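PDB 3VCO: dihydrofolate reductase from Schistosoma mansoni, which catalyses the NADPH-dependent reduction of 7,8-dihydrofolate to tetrahydrofolate, a step needed for thymidylate, purine and glycine synthesis. Local coordinates for residues K64-M69 with D126-I131; R149-H154 with F195-V200; V29-G34 with H154-V159. One frame throughout, in Å; residues are numbered along the deposited sequence. Where two conformers were deposited one is given.

How the contacts relate
All three contacts lie on the one mixed sheet that forms the core of the monomer. Across it, 64-70 pairs with 125-130, 125-130 with 23-29, 23-29 with 148-156, and 148-156 with 191-200. Contact 1 lies on one side of strand 23-29, its centre about 15 Å from that of contact 2, which it meets where Phe129 packs on Tyr151, and about 24 Å from that of contact 3. Contacts 2 and 3 share His154 and strand 148-156, and their centres are about 14 Å apart. Along the chain, contact 1 closes before contact 2 opens, whereas the segments of contacts 2 and 3 alternate. Contact 3 holds the early loop 29-34, whose Gly34 probably belongs to the NADP(+) site, against the end of strand 148-156.

Contact 1 of 3, residues K64-M69 with D126-I131; sequences KNAVVM and DEVFII
Strands 64-69 and 126-130 run parallel, their axes 17° from exact alignment and 4.6 Å apart at closest, as neighbours in the central sheet of the dihydrofolate reductase fold. Ala66 faces Val128, Val67 faces Phe129 and Val68 faces Ile130. The ladder alternates in direction: Ala66 N gives to Glu127 O, Phe129 N to Ala66 O at 2.8 Å, Val68 N to Phe129 O, and Ile131 N to Val68 O. At its start Asp126 N reaches Lys64 O from above the carbonyl plane.

A side chain supplies the next acceptor: Asn65 OD1 takes Glu127 N at 2.8 Å in a fairly straight bond. The amide's other end is also held, because ND2 donates to Thr56 O and Lys58 O, so its rotation is fixed from both ends. The amide also passes beside the rim of the Phe129 ring, CG 3.7 Å from CE2, the two planes 61° apart. Asp126 and Glu127 send their carboxylates elsewhere, OD2 to His60 N and OE1 to Asn24 ND2.

Ala66, Val68, Val128 and Ile130 share one face of the sheet, packed against helix 109-116. There Val68 and Ile130 lie side by side, CD1 of the isoleucine 3.6 Å from CB of the valine, while Val68 CG2 meets Val128 CG1 at 4.0 Å. Val67 and Phe129 occupy the other face, under helix 46-57. At the C-terminal end Met69 and Ile131 run alongside each other, and the Met69 side chain also nears Thr73, a probable NADP(+)-binding residue. Ile131 CG1 sits between its own N and carbonyl carbon (chi1 67°), which brings it tightly against Met69 CB at 3.5 Å, while Ile131 CD1 lies 3.9 Å from Met69 SD.

Contact 2 of 3, residues R149-H154 with F195-V200; sequences RIYCTH and FCVYDV
Phe195 begins the second strand beside Thr153, whose OG1 lies in the plane of the phenyl ring at its edge, 3.5 Å from CD1. That hydroxyl is hydrogen-bonded to Asp48, a probable substrate-binding residue. Cys196 exchanges two backbone bonds with Cys152, and its SG comes obliquely to the His154 ring, 3.7 Å from CD2. Val197, in a non-hydrogen-bonded pair with Tyr151, lays CG1 over one face of the tyrosine ring in a CH-pi contact, 4.2 Å from its centroid. Tyr198 repeats the two-bond pairing with Ile150, and its OH and His154 NE2 share a hydrogen bond of 2.7 Å. These two rings meet rim to rim, with planes 85° apart. Asp199 is gripped side-on by Arg149 in a salt bridge: NE reaches OD1 at 2.9 Å and NH2 reaches OD2 at 3.2 Å. The arginine chain bends at its third torsion (chi3 -72°), turning its guanidinium edge to the carboxylate. Val200 closes the row with CG2 4.0 Å from Ile150 CD1. Alternating hydrogen-bonded and non-hydrogen-bonded pairs mark an antiparallel ladder, here the C-terminal strand pairing of the dihydrofolate reductase fold, which borders the probable substrate site through the Thr153-Asp48 hydrogen bond.

Contact 3 of 3, residues V29-G34 with H154-V159; sequences VSENWG and HILSEV
Val29 O accepts the backbone N-H of Ile155 at 2.8 Å, and His154 CA adds a C-H...O contact to the same oxygen. Alongside, Ser30 CA approaches Ile155 O at 3.4 Å in a second C-H...O contact. Beyond this point the chain of 29-34 leaves the strand in a type I beta turn from Ser30 to Trp33, closed by a weak bond from Trp33 N to Ser30 O. Ser30 O also accepts a hydrogen bond from a water, 2.9 Å away, and the same water is hydrogen-bonded to His154 ND1 at 2.7 Å, in the plane of the imidazole at its edge. With NE2 held by Tyr198, both ring nitrogens therefore have partners, which restrains the imidazole's rotation.

Here the first strand of the dihydrofolate reductase sheet, 23-29, runs parallel to 148-156 before giving way to the loop whose glycine-rich run from Gly34 probably binds NADP(+). Gly34 O is held by Ser30 N at 2.8 Å and, weakly, by Ser30 OG.

Trp33 and His154 form an offset edge-to-face pair, planes 81° apart, with the imidazole edge toward the indole face and CE1 3.7 Å from Trp33 CZ2. Val29 CG2 lies over a face of the indole, toward its rim, and Trp170 stacks on the Trp33 ring. Farther out, the Glu31 chain bends at its second torsion (chi2 -86°), bringing OE1 round to Ser157 N for a weak but straight bond (3.4 Å, 170°). Ser157 OG packs against Ser30 CB at 3.2 Å.

Contact 1 of 3, residues K64-M69 with D126-I131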
ATOM      1  N   LYS A  64     -11.008  -3.454  11.226  1.00 37.99           N
ATOM      2  CA  LYS A  64     -10.030  -2.491  10.702  1.00 36.41           C
ATOM      3  C   LYS A  64      -9.095  -3.167   9.740  1.00 34.47           C
ATOM      4  O   LYS A  64      -8.599  -4.255  10.011  1.00 37.18           O
ATOM      5  CB  LYS A  64      -9.155  -1.924  11.820  1.00 32.78           C
ATOM      6  CG  LYS A  64      -9.866  -1.564  13.126  1.00 38.82           C
ATOM      7  CD  LYS A  64     -10.317  -0.127  13.093  1.00 42.13           C
ATOM      8  CE  LYS A  64     -11.503   0.081  14.057  1.00 42.18           C
ATOM      9  NZ  LYS A  64     -11.721   1.513  14.207  1.00 44.83           N
ATOM     10  N   ASN A  65      -8.796  -2.501   8.640  1.00 30.36           N
ATOM     11  CA  ASN A  65      -7.753  -3.013   7.767  1.00 29.85           C
ATOM     12  C   ASN A  65      -6.365  -2.820   8.383  1.00 31.89           C
ATOM     13  O   ASN A  65      -6.204  -2.000   9.270  1.00 29.86           O
ATOM     14  CB  ASN A  65      -7.835  -2.361   6.385  1.00 28.18           C
ATOM     15  CG  ASN A  65      -9.138  -2.636   5.720  1.00 37.30           C
ATOM     16  OD1 ASN A  65      -9.658  -3.758   5.824  1.00 34.65           O
ATOM     17  ND2 ASN A  65      -9.705  -1.625   5.052  1.00 35.08           N
ATOM     18  N   ALA A  66      -5.393  -3.627   7.956  1.00 27.74           N
ATOM     19  CA  ALA A  66      -3.986  -3.447   8.344  1.00 25.62           C
ATOM     20  C   ALA A  66      -3.219  -2.802   7.191  1.00 23.82           C
ATOM     21  O   ALA A  66      -3.478  -3.110   6.022  1.00 24.80           O
ATOM     22  CB  ALA A  66      -3.336  -4.795   8.729  1.00 26.85           C
ATOM     23  N   VAL A  67      -2.351  -1.841   7.505  1.00 23.88           N
ATOM     24  CA  VAL A  67      -1.425  -1.315   6.503  1.00 22.35           C
ATOM     25  C   VAL A  67      -0.024  -1.686   6.979  1.00 28.54           C
ATOM     26  O   VAL A  67       0.352  -1.388   8.110  1.00 29.28           O
ATOM     27  CB  VAL A  67      -1.508   0.198   6.319  1.00 24.39           C
ATOM     28  CG1 VAL A  67      -2.849   0.564   5.607  1.00 23.47           C
ATOM     29  CG2 VAL A  67      -1.414   0.926   7.695  1.00 27.20           C
ATOM     30  N   VAL A  68       0.688  -2.408   6.116  1.00 23.93           N
ATOM     31  CA  VAL A  68       1.977  -2.946   6.442  1.00 24.14           C
ATOM     32  C   VAL A  68       2.983  -2.228   5.553  1.00 26.82           C
ATOM     33  O   VAL A  68       2.725  -2.042   4.360  1.00 28.46           O
ATOM     34  CB  VAL A  68       2.008  -4.481   6.215  1.00 24.97           C
ATOM     35  CG1 VAL A  68       3.363  -5.048   6.670  1.00 28.46           C
ATOM     36  CG2 VAL A  68       0.815  -5.196   6.966  1.00 24.94           C
ATOM     37  N   MET A  69       4.107  -1.798   6.130  1.00 28.74           N
ATOM     38  CA  MET A  69       5.057  -0.985   5.381  1.00 26.62           C
ATOM     39  C   MET A  69       6.454  -1.133   5.990  1.00 28.83           C
ATOM     40  O   MET A  69       6.567  -1.502   7.152  1.00 25.20           O
ATOM     41  CB  MET A  69       4.632   0.487   5.458  1.00 24.61           C
ATOM     42  CG  MET A  69       4.842   1.068   6.860  1.00 24.24           C
ATOM     43  SD  MET A  69       4.001   2.625   7.143  1.00 32.51           S
ATOM     44  CE  MET A  69       2.580   1.906   7.954  1.00 28.25           C
ATOM     45  N   ASP A 126      -9.560  -6.838   8.902  1.00 31.75           N
ATOM     46  CA  ASP A 126     -10.374  -7.155   7.759  1.00 41.32           C
ATOM     47  C   ASP A 126      -9.380  -7.453   6.638  1.00 46.83           C
ATOM     48  O   ASP A 126      -8.937  -8.594   6.519  1.00 43.58           O
ATOM     49  CB  ASP A 126     -11.356  -6.034   7.393  1.00 46.04           C
ATOM     50  CG  ASP A 126     -12.325  -6.453   6.275  1.00 49.26           C
ATOM     51  OD1 ASP A 126     -12.176  -7.579   5.733  1.00 45.11           O
ATOM     52  OD2 ASP A 126     -13.241  -5.670   5.951  1.00 48.92           O
ATOM     53  N   GLU A 127      -8.975  -6.451   5.852  1.00 40.12           N
ATOM     54  CA  GLU A 127      -8.032  -6.691   4.756  0.74 36.94           C
ATOM     55  C   GLU A 127      -6.611  -6.198   5.119  1.00 34.72           C
ATOM     56  O   GLU A 127      -6.426  -5.395   6.056  1.00 33.10           O
ATOM     57  CB  GLU A 127      -8.525  -6.060   3.430  0.74 36.22           C
ATOM     58  CG  GLU A 127      -9.945  -6.573   2.916  0.74 44.56           C
ATOM     59  CD  GLU A 127      -9.866  -7.537   1.727  0.74 46.89           C
ATOM     60  OE1 GLU A 127      -8.794  -7.604   1.110  0.74 40.55           O
ATOM     61  OE2 GLU A 127     -10.874  -8.240   1.406  0.74 52.08           O
ATOM     62  N   VAL A 128      -5.628  -6.689   4.385  1.00 36.78           N
ATOM     63  CA  VAL A 128      -4.233  -6.367   4.611  1.00 39.67           C
ATOM     64  C   VAL A 128      -3.720  -5.630   3.375  1.00 32.33           C
ATOM     65  O   VAL A 128      -3.879  -6.123   2.249  1.00 25.01           O
ATOM     66  CB  VAL A 128      -3.417  -7.656   4.834  1.00 40.51           C
ATOM     67  CG1 VAL A 128      -1.938  -7.352   4.979  1.00 40.74           C
ATOM     68  CG2 VAL A 128      -3.940  -8.375   6.088  1.00 39.04           C
ATOM     69  N   PHE A 129      -3.158  -4.437   3.588  1.00 29.86           N
ATOM     70  CA  PHE A 129      -2.557  -3.665   2.488  1.00 25.57           C
ATOM     71  C   PHE A 129      -1.060  -3.546   2.759  1.00 28.92           C
ATOM     72  O   PHE A 129      -0.678  -3.202   3.874  1.00 26.77           O
ATOM     73  CB  PHE A 129      -3.219  -2.282   2.379  1.00 21.68           C
ATOM     74  CG  PHE A 129      -4.711  -2.362   2.051  1.00 28.27           C
ATOM     75  CD1 PHE A 129      -5.157  -2.231   0.750  1.00 23.57           C
ATOM     76  CD2 PHE A 129      -5.640  -2.684   3.044  1.00 32.77           C
ATOM     77  CE1 PHE A 129      -6.485  -2.368   0.440  1.00 22.77           C
ATOM     78  CE2 PHE A 129      -6.990  -2.824   2.753  1.00 33.81           C
ATOM     79  CZ  PHE A 129      -7.430  -2.692   1.445  1.00 29.49           C
ATOM     80  N   ILE A 130      -0.242  -3.819   1.740  1.00 26.25           N
ATOM     81  CA  ILE A 130       1.179  -3.559   1.774  1.00 30.03           C
ATOM     82  C   ILE A 130       1.412  -2.231   1.025  1.00 27.31           C
ATOM     83  O   ILE A 130       1.148  -2.138  -0.181  1.00 23.40           O
ATOM     84  CB  ILE A 130       1.941  -4.665   1.028  1.00 37.01           C
ATOM     85  CG1 ILE A 130       1.635  -6.043   1.628  1.00 38.17           C
ATOM     86  CG2 ILE A 130       3.453  -4.380   0.994  1.00 30.77           C
ATOM     87  CD1 ILE A 130       2.054  -6.189   3.049  1.00 38.99           C
ATOM     88  N   ILE A 131       1.909  -1.216   1.732  1.00 21.93           N
ATOM     89  CA  ILE A 131       1.930   0.126   1.162  1.00 22.34           C
ATOM     90  C   ILE A 131       3.323   0.561   0.786  1.00 30.63           C
ATOM     91  O   ILE A 131       3.584   1.713   0.450  1.00 31.50           O
ATOM     92  CB  ILE A 131       1.235   1.142   2.063  1.00 28.95           C
ATOM     93  CG1 ILE A 131       2.019   1.345   3.350  1.00 27.34           C
ATOM     94  CG2 ILE A 131      -0.239   0.646   2.343  1.00 29.70           C
ATOM     95  CD1 ILE A 131       1.551   2.519   4.130  1.00 27.97           C
TER

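Contact 2 of 3, residues R149-H154 with F195-V200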
ATOM      1  N   ARG A 149      -3.723  -8.363  -5.099  1.00 24.07           N
ATOM      2  CA  ARG A 149      -4.485  -7.342  -5.826  1.00 30.09           C
ATOM      3  C   ARG A 149      -3.608  -6.109  -5.746  1.00 27.28           C
ATOM      4  O   ARG A 149      -3.020  -5.849  -4.712  1.00 29.66           O
ATOM      5  CB  ARG A 149      -5.836  -7.039  -5.153  1.00 26.55           C
ATOM      6  CG  ARG A 149      -6.489  -5.765  -5.761  1.00 25.55           C
ATOM      7  CD  ARG A 149      -7.897  -5.588  -5.332  1.00 26.98           C
ATOM      8  NE  ARG A 149      -8.727  -6.590  -5.984  1.00 26.53           N
ATOM      9  CZ  ARG A 149     -10.044  -6.579  -5.962  1.00 35.33           C
ATOM     10  NH1 ARG A 149     -10.706  -5.606  -5.327  1.00 35.08           N
ATOM     11  NH2 ARG A 149     -10.684  -7.539  -6.583  1.00 35.32           N
ATOM     12  N   ILE A 150      -3.487  -5.365  -6.837  1.00 29.90           N
ATOM     13  CA  ILE A 150      -2.703  -4.138  -6.800  1.00 24.81           C
ATOM     14  C   ILE A 150      -3.621  -2.943  -7.044  1.00 23.72           C
ATOM     15  O   ILE A 150      -4.265  -2.861  -8.071  1.00 29.63           O
ATOM     16  CB  ILE A 150      -1.669  -4.114  -7.968  1.00 27.54           C
ATOM     17  CG1 ILE A 150      -0.678  -5.284  -7.834  1.00 27.02           C
ATOM     18  CG2 ILE A 150      -0.944  -2.776  -8.001  1.00 28.53           C
ATOM     19  CD1 ILE A 150       0.178  -5.509  -9.147  1.00 39.30           C
ATOM     20  N   TYR A 151      -3.613  -2.002  -6.128  1.00 23.93           N
ATOM     21  CA  TYR A 151      -4.278  -0.714  -6.290  1.00 24.63           C
ATOM     22  C   TYR A 151      -3.179   0.218  -6.742  1.00 27.17           C
ATOM     23  O   TYR A 151      -2.233   0.506  -6.001  1.00 28.50           O
ATOM     24  CB  TYR A 151      -4.778  -0.258  -4.917  1.00 27.77           C
ATOM     25  CG  TYR A 151      -5.964  -1.056  -4.439  1.00 24.70           C
ATOM     26  CD1 TYR A 151      -7.271  -0.611  -4.709  1.00 23.40           C
ATOM     27  CD2 TYR A 151      -5.791  -2.290  -3.783  1.00 30.43           C
ATOM     28  CE1 TYR A 151      -8.378  -1.339  -4.271  1.00 30.50           C
ATOM     29  CE2 TYR A 151      -6.910  -3.037  -3.349  1.00 24.61           C
ATOM     30  CZ  TYR A 151      -8.193  -2.540  -3.602  1.00 28.50           C
ATOM     31  OH  TYR A 151      -9.281  -3.262  -3.194  1.00 30.85           O
ATOM     32  N   CYS A 152      -3.295   0.686  -7.963  1.00 27.29           N
ATOM     33  CA  CYS A 152      -2.199   1.364  -8.586  1.00 26.31           C
ATOM     34  C   CYS A 152      -2.616   2.797  -8.962  1.00 29.03           C
ATOM     35  O   CYS A 152      -3.658   3.015  -9.584  1.00 28.31           O
ATOM     36  CB  CYS A 152      -1.797   0.578  -9.863  1.00 27.74           C
ATOM     37  SG  CYS A 152      -0.349   1.250 -10.684  1.00 35.74           S
ATOM     38  N   THR A 153      -1.796   3.767  -8.577  1.00 30.69           N
ATOM     39  CA  THR A 153      -1.882   5.084  -9.178  1.00 26.37           C
ATOM     40  C   THR A 153      -0.819   5.183 -10.243  1.00 24.43           C
ATOM     41  O   THR A 153       0.362   5.196  -9.939  1.00 32.60           O
ATOM     42  CB  THR A 153      -1.656   6.141  -8.114  1.00 29.15           C
ATOM     43  OG1 THR A 153      -2.584   5.853  -7.059  1.00 32.81           O
ATOM     44  CG2 THR A 153      -1.886   7.536  -8.679  1.00 34.50           C
ATOM     45  N   HIS A 154      -1.251   5.278 -11.486  1.00 25.93           N
ATOM     46  CA  HIS A 154      -0.344   5.544 -12.616  1.00 28.09           C
ATOM     47  C   HIS A 154      -0.092   7.030 -12.764  1.00 38.33           C
ATOM     48  O   HIS A 154      -1.018   7.812 -12.800  1.00 38.86           O
ATOM     49  CB  HIS A 154      -0.959   5.034 -13.913  1.00 30.78           C
ATOM     50  CG  HIS A 154      -1.126   3.541 -13.956  1.00 37.04           C
ATOM     51  ND1 HIS A 154      -0.111   2.680 -14.325  1.00 36.95           N
ATOM     52  CD2 HIS A 154      -2.209   2.764 -13.729  1.00 33.34           C
ATOM     53  CE1 HIS A 154      -0.551   1.435 -14.281  1.00 34.07           C
ATOM     54  NE2 HIS A 154      -1.814   1.455 -13.900  1.00 36.90           N
ATOM     55  N   PHE A 195      -6.283   6.089 -11.630  1.00 26.67           N
ATOM     56  CA  PHE A 195      -6.339   5.015 -10.632  1.00 24.91           C
ATOM     57  C   PHE A 195      -6.807   3.736 -11.292  1.00 33.46           C
ATOM     58  O   PHE A 195      -7.795   3.729 -11.993  1.00 27.95           O
ATOM     59  CB  PHE A 195      -7.299   5.380  -9.492  1.00 26.12           C
ATOM     60  CG  PHE A 195      -6.947   6.686  -8.798  1.00 37.59           C
ATOM     61  CD1 PHE A 195      -5.759   6.815  -8.084  1.00 36.18           C
ATOM     62  CD2 PHE A 195      -7.791   7.776  -8.868  1.00 46.71           C
ATOM     63  CE1 PHE A 195      -5.411   8.022  -7.452  1.00 40.63           C
ATOM     64  CE2 PHE A 195      -7.451   8.971  -8.247  1.00 47.04           C
ATOM     65  CZ  PHE A 195      -6.246   9.094  -7.561  1.00 38.69           C
ATOM     66  N   CYS A 196      -6.108   2.645 -11.034  1.00 30.22           N
ATOM     67  CA  CYS A 196      -6.440   1.361 -11.655  1.00 27.45           C
ATOM     68  C   CYS A 196      -6.254   0.279 -10.596  1.00 35.83           C
ATOM     69  O   CYS A 196      -5.402   0.385  -9.707  1.00 34.39           O
ATOM     70  CB  CYS A 196      -5.520   1.080 -12.843  1.00 34.14           C
ATOM     71  SG  CYS A 196      -5.844   2.061 -14.315  1.00 39.46           S
ATOM     72  N   VAL A 197      -7.093  -0.743 -10.668  1.00 33.87           N
ATOM     73  CA  VAL A 197      -7.037  -1.840  -9.726  1.00 25.57           C
ATOM     74  C   VAL A 197      -6.914  -3.171 -10.489  1.00 25.27           C
ATOM     75  O   VAL A 197      -7.649  -3.418 -11.445  1.00 29.01           O
ATOM     76  CB  VAL A 197      -8.286  -1.861  -8.884  1.00 30.39           C
ATOM     77  CG1 VAL A 197      -8.204  -2.971  -7.874  1.00 26.31           C
ATOM     78  CG2 VAL A 197      -8.481  -0.476  -8.185  1.00 31.43           C
ATOM     79  N   TYR A 198      -5.969  -4.004 -10.064  1.00 27.69           N
ATOM     80  CA  TYR A 198      -5.644  -5.200 -10.811  1.00 29.22           C
ATOM     81  C   TYR A 198      -5.620  -6.413  -9.919  1.00 27.94           C
ATOM     82  O   TYR A 198      -5.092  -6.353  -8.813  1.00 33.88           O
ATOM     83  CB  TYR A 198      -4.250  -5.086 -11.436  1.00 32.62           C
ATOM     84  CG  TYR A 198      -4.024  -3.880 -12.362  1.00 32.45           C
ATOM     85  CD1 TYR A 198      -4.548  -3.849 -13.651  1.00 35.26           C
ATOM     86  CD2 TYR A 198      -3.287  -2.800 -11.930  1.00 29.46           C
ATOM     87  CE1 TYR A 198      -4.335  -2.747 -14.482  1.00 40.18           C
ATOM     88  CE2 TYR A 198      -3.056  -1.701 -12.756  1.00 32.24           C
ATOM     89  CZ  TYR A 198      -3.586  -1.673 -14.007  1.00 35.31           C
ATOM     90  OH  TYR A 198      -3.341  -0.583 -14.787  1.00 33.27           O
ATOM     91  N   ASP A 199      -6.156  -7.514 -10.432  1.00 33.23           N
ATOM     92  CA  ASP A 199      -5.975  -8.819  -9.812  1.00 34.75           C
ATOM     93  C   ASP A 199      -4.899  -9.556 -10.567  1.00 31.88           C
ATOM     94  O   ASP A 199      -4.949  -9.647 -11.779  1.00 33.10           O
ATOM     95  CB  ASP A 199      -7.283  -9.610  -9.829  1.00 32.49           C
ATOM     96  CG  ASP A 199      -8.226  -9.144  -8.765  1.00 34.67           C
ATOM     97  OD1 ASP A 199      -7.746  -8.679  -7.712  1.00 38.33           O
ATOM     98  OD2 ASP A 199      -9.439  -9.223  -8.976  1.00 39.17           O
ATOM     99  N   VAL A 200      -3.910 -10.055  -9.835  1.00 34.09           N
ATOM    100  CA  VAL A 200      -2.844 -10.814 -10.445  1.00 40.99           C
ATOM    101  C   VAL A 200      -3.371 -12.229 -10.523  1.00 43.53           C
ATOM    102  O   VAL A 200      -3.761 -12.785  -9.500  1.00 41.19           O
ATOM    103  CB  VAL A 200      -1.546 -10.760  -9.589  1.00 41.20           C
ATOM    104  CG1 VAL A 200      -0.425 -11.574 -10.228  1.00 40.24           C
ATOM    105  CG2 VAL A 200      -1.127  -9.288  -9.327  1.00 38.31           C
TER

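Contact 3 of 3, residues V29-G34 with H154-V159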
ATOM      1  N   VAL A  29       2.981   4.423  -9.490  1.00 33.99           N
ATOM      2  CA  VAL A  29       4.054   4.098 -10.427  1.00 35.21           C
ATOM      3  C   VAL A  29       4.095   5.063 -11.619  1.00 32.67           C
ATOM      4  O   VAL A  29       3.056   5.544 -12.063  1.00 39.47           O
ATOM      5  CB  VAL A  29       3.983   2.641 -10.928  1.00 40.70           C
ATOM      6  CG1 VAL A  29       4.038   1.688  -9.757  1.00 34.94           C
ATOM      7  CG2 VAL A  29       2.712   2.387 -11.806  1.00 33.63           C
ATOM      8  N   SER A  30       5.293   5.385 -12.082  1.00 33.16           N
ATOM      9  CA  SER A  30       5.456   6.141 -13.314  1.00 36.59           C
ATOM     10  C   SER A  30       5.272   5.266 -14.582  1.00 37.71           C
ATOM     11  O   SER A  30       5.014   4.056 -14.510  1.00 38.99           O
ATOM     12  CB  SER A  30       6.859   6.765 -13.342  1.00 40.88           C
ATOM     13  OG  SER A  30       7.841   5.748 -13.311  1.00 53.68           O
ATOM     14  N   GLU A  31       5.438   5.896 -15.739  1.00 40.85           N
ATOM     15  CA  GLU A  31       5.313   5.239 -17.040  1.00 41.97           C
ATOM     16  C   GLU A  31       6.016   3.896 -17.205  1.00 56.74           C
ATOM     17  O   GLU A  31       5.508   3.010 -17.890  1.00 60.79           O
ATOM     18  CB  GLU A  31       5.743   6.184 -18.150  1.00 46.93           C
ATOM     19  CG  GLU A  31       7.169   6.735 -18.059  1.00 55.69           C
ATOM     20  CD  GLU A  31       7.301   7.987 -17.201  1.00 53.38           C
ATOM     21  OE1 GLU A  31       6.355   8.326 -16.412  1.00 49.62           O
ATOM     22  OE2 GLU A  31       8.381   8.602 -17.291  1.00 56.26           O
ATOM     23  N   ASN A  32       7.174   3.743 -16.574  1.00 58.00           N
ATOM     24  CA  ASN A  32       7.878   2.462 -16.602  1.00 56.84           C
ATOM     25  C   ASN A  32       7.837   1.653 -15.325  1.00 51.81           C
ATOM     26  O   ASN A  32       8.791   0.957 -15.000  1.00 57.44           O
ATOM     27  CB  ASN A  32       9.317   2.705 -16.957  1.00 57.07           C
ATOM     28  CG  ASN A  32       9.447   3.211 -18.330  1.00 57.18           C
ATOM     29  OD1 ASN A  32       8.531   3.035 -19.141  1.00 55.42           O
ATOM     30  ND2 ASN A  32      10.556   3.853 -18.622  1.00 56.68           N
ATOM     31  N   TRP A  33       6.708   1.718 -14.640  1.00 42.87           N
ATOM     32  CA  TRP A  33       6.580   1.270 -13.258  1.00 48.70           C
ATOM     33  C   TRP A  33       7.824   1.569 -12.380  1.00 54.25           C
ATOM     34  O   TRP A  33       8.257   0.721 -11.599  1.00 56.46           O
ATOM     35  CB  TRP A  33       6.110  -0.204 -13.164  1.00 57.80           C
ATOM     36  CG  TRP A  33       4.669  -0.470 -13.665  1.00 55.95           C
ATOM     37  CD1 TRP A  33       4.163  -0.219 -14.934  1.00 64.23           C
ATOM     38  CD2 TRP A  33       3.589  -1.072 -12.928  1.00 55.08           C
ATOM     39  NE1 TRP A  33       2.845  -0.614 -15.005  1.00 62.66           N
ATOM     40  CE2 TRP A  33       2.469  -1.137 -13.784  1.00 57.58           C
ATOM     41  CE3 TRP A  33       3.456  -1.554 -11.621  1.00 53.33           C
ATOM     42  CZ2 TRP A  33       1.236  -1.674 -13.368  1.00 46.58           C
ATOM     43  CZ3 TRP A  33       2.214  -2.076 -11.216  1.00 49.53           C
ATOM     44  CH2 TRP A  33       1.135  -2.122 -12.089  1.00 43.95           C
ATOM     45  N   GLY A  34       8.391   2.773 -12.525  1.00 43.48           N
ATOM     46  CA  GLY A  34       9.205   3.365 -11.468  1.00 38.26           C
ATOM     47  C   GLY A  34       8.312   3.674 -10.246  1.00 34.92           C
ATOM     48  O   GLY A  34       7.166   4.117 -10.390  1.00 36.43           O
ATOM     49  N   HIS A 154      -1.251   5.278 -11.486  1.00 25.93           N
ATOM     50  CA  HIS A 154      -0.344   5.544 -12.616  1.00 28.09           C
ATOM     51  C   HIS A 154      -0.092   7.030 -12.764  1.00 38.33           C
ATOM     52  O   HIS A 154      -1.018   7.812 -12.800  1.00 38.86           O
ATOM     53  CB  HIS A 154      -0.959   5.034 -13.913  1.00 30.78           C
ATOM     54  CG  HIS A 154      -1.126   3.541 -13.956  1.00 37.04           C
ATOM     55  ND1 HIS A 154      -0.111   2.680 -14.325  1.00 36.95           N
ATOM     56  CD2 HIS A 154      -2.209   2.764 -13.729  1.00 33.34           C
ATOM     57  CE1 HIS A 154      -0.551   1.435 -14.281  1.00 34.07           C
ATOM     58  NE2 HIS A 154      -1.814   1.455 -13.900  1.00 36.90           N
ATOM     59  N   ILE A 155       1.164   7.419 -12.904  1.00 34.02           N
ATOM     60  CA  ILE A 155       1.502   8.827 -12.968  1.00 40.49           C
ATOM     61  C   ILE A 155       2.346   9.089 -14.199  1.00 39.63           C
ATOM     62  O   ILE A 155       3.110   8.223 -14.593  1.00 44.16           O
ATOM     63  CB  ILE A 155       2.310   9.191 -11.730  1.00 42.87           C
ATOM     64  CG1 ILE A 155       1.434   9.030 -10.486  1.00 38.36           C
ATOM     65  CG2 ILE A 155       2.851  10.605 -11.836  1.00 53.77           C
ATOM     66  CD1 ILE A 155       2.202   9.206  -9.157  1.00 41.20           C
ATOM     67  N   LEU A 156       2.152  10.241 -14.837  1.00 41.32           N
ATOM     68  CA  LEU A 156       3.060  10.701 -15.860  1.00 50.49           C
ATOM     69  C   LEU A 156       4.005  11.665 -15.174  1.00 62.64           C
ATOM     70  O   LEU A 156       3.628  12.774 -14.764  1.00 60.20           O
ATOM     71  CB  LEU A 156       2.331  11.339 -17.030  1.00 53.20           C
ATOM     72  CG  LEU A 156       1.931  10.368 -18.133  1.00 53.88           C
ATOM     73  CD1 LEU A 156       1.520  11.148 -19.348  1.00 55.15           C
ATOM     74  CD2 LEU A 156       3.060   9.397 -18.468  1.00 55.95           C
ATOM     75  N   SER A 157       5.234  11.190 -15.020  1.00 70.23           N
ATOM     76  CA  SER A 157       6.211  11.807 -14.146  1.00 75.83           C
ATOM     77  C   SER A 157       6.906  12.977 -14.828  1.00 80.69           C
ATOM     78  O   SER A 157       7.600  12.799 -15.820  1.00 73.05           O
ATOM     79  CB  SER A 157       7.240  10.759 -13.735  1.00 75.27           C
ATOM     80  OG  SER A 157       6.741   9.930 -12.696  1.00 78.38           O
ATOM     81  N   GLU A 158       6.713  14.180 -14.305  1.00 88.37           N
ATOM     82  CA  GLU A 158       7.455  15.317 -14.832  1.00 94.82           C
ATOM     83  C   GLU A 158       8.937  15.202 -14.424  1.00 92.57           C
ATOM     84  O   GLU A 158       9.797  15.865 -14.995  1.00 92.37           O
ATOM     85  CB  GLU A 158       6.835  16.643 -14.374  1.00 98.37           C
ATOM     86  N   VAL A 159       9.216  14.346 -13.438  1.00 87.27           N
ATOM     87  CA  VAL A 159      10.586  14.005 -13.047  1.00 84.99           C
ATOM     88  C   VAL A 159      10.713  12.493 -12.837  1.00 82.12           C
ATOM     89  O   VAL A 159       9.738  11.818 -12.517  1.00 75.52           O
ATOM     90  CB  VAL A 159      11.007  14.731 -11.762  1.00 87.19           C
TER
HETATM   91  O   HOH W   1       2.275   3.651 -15.190  1.00 35.67           O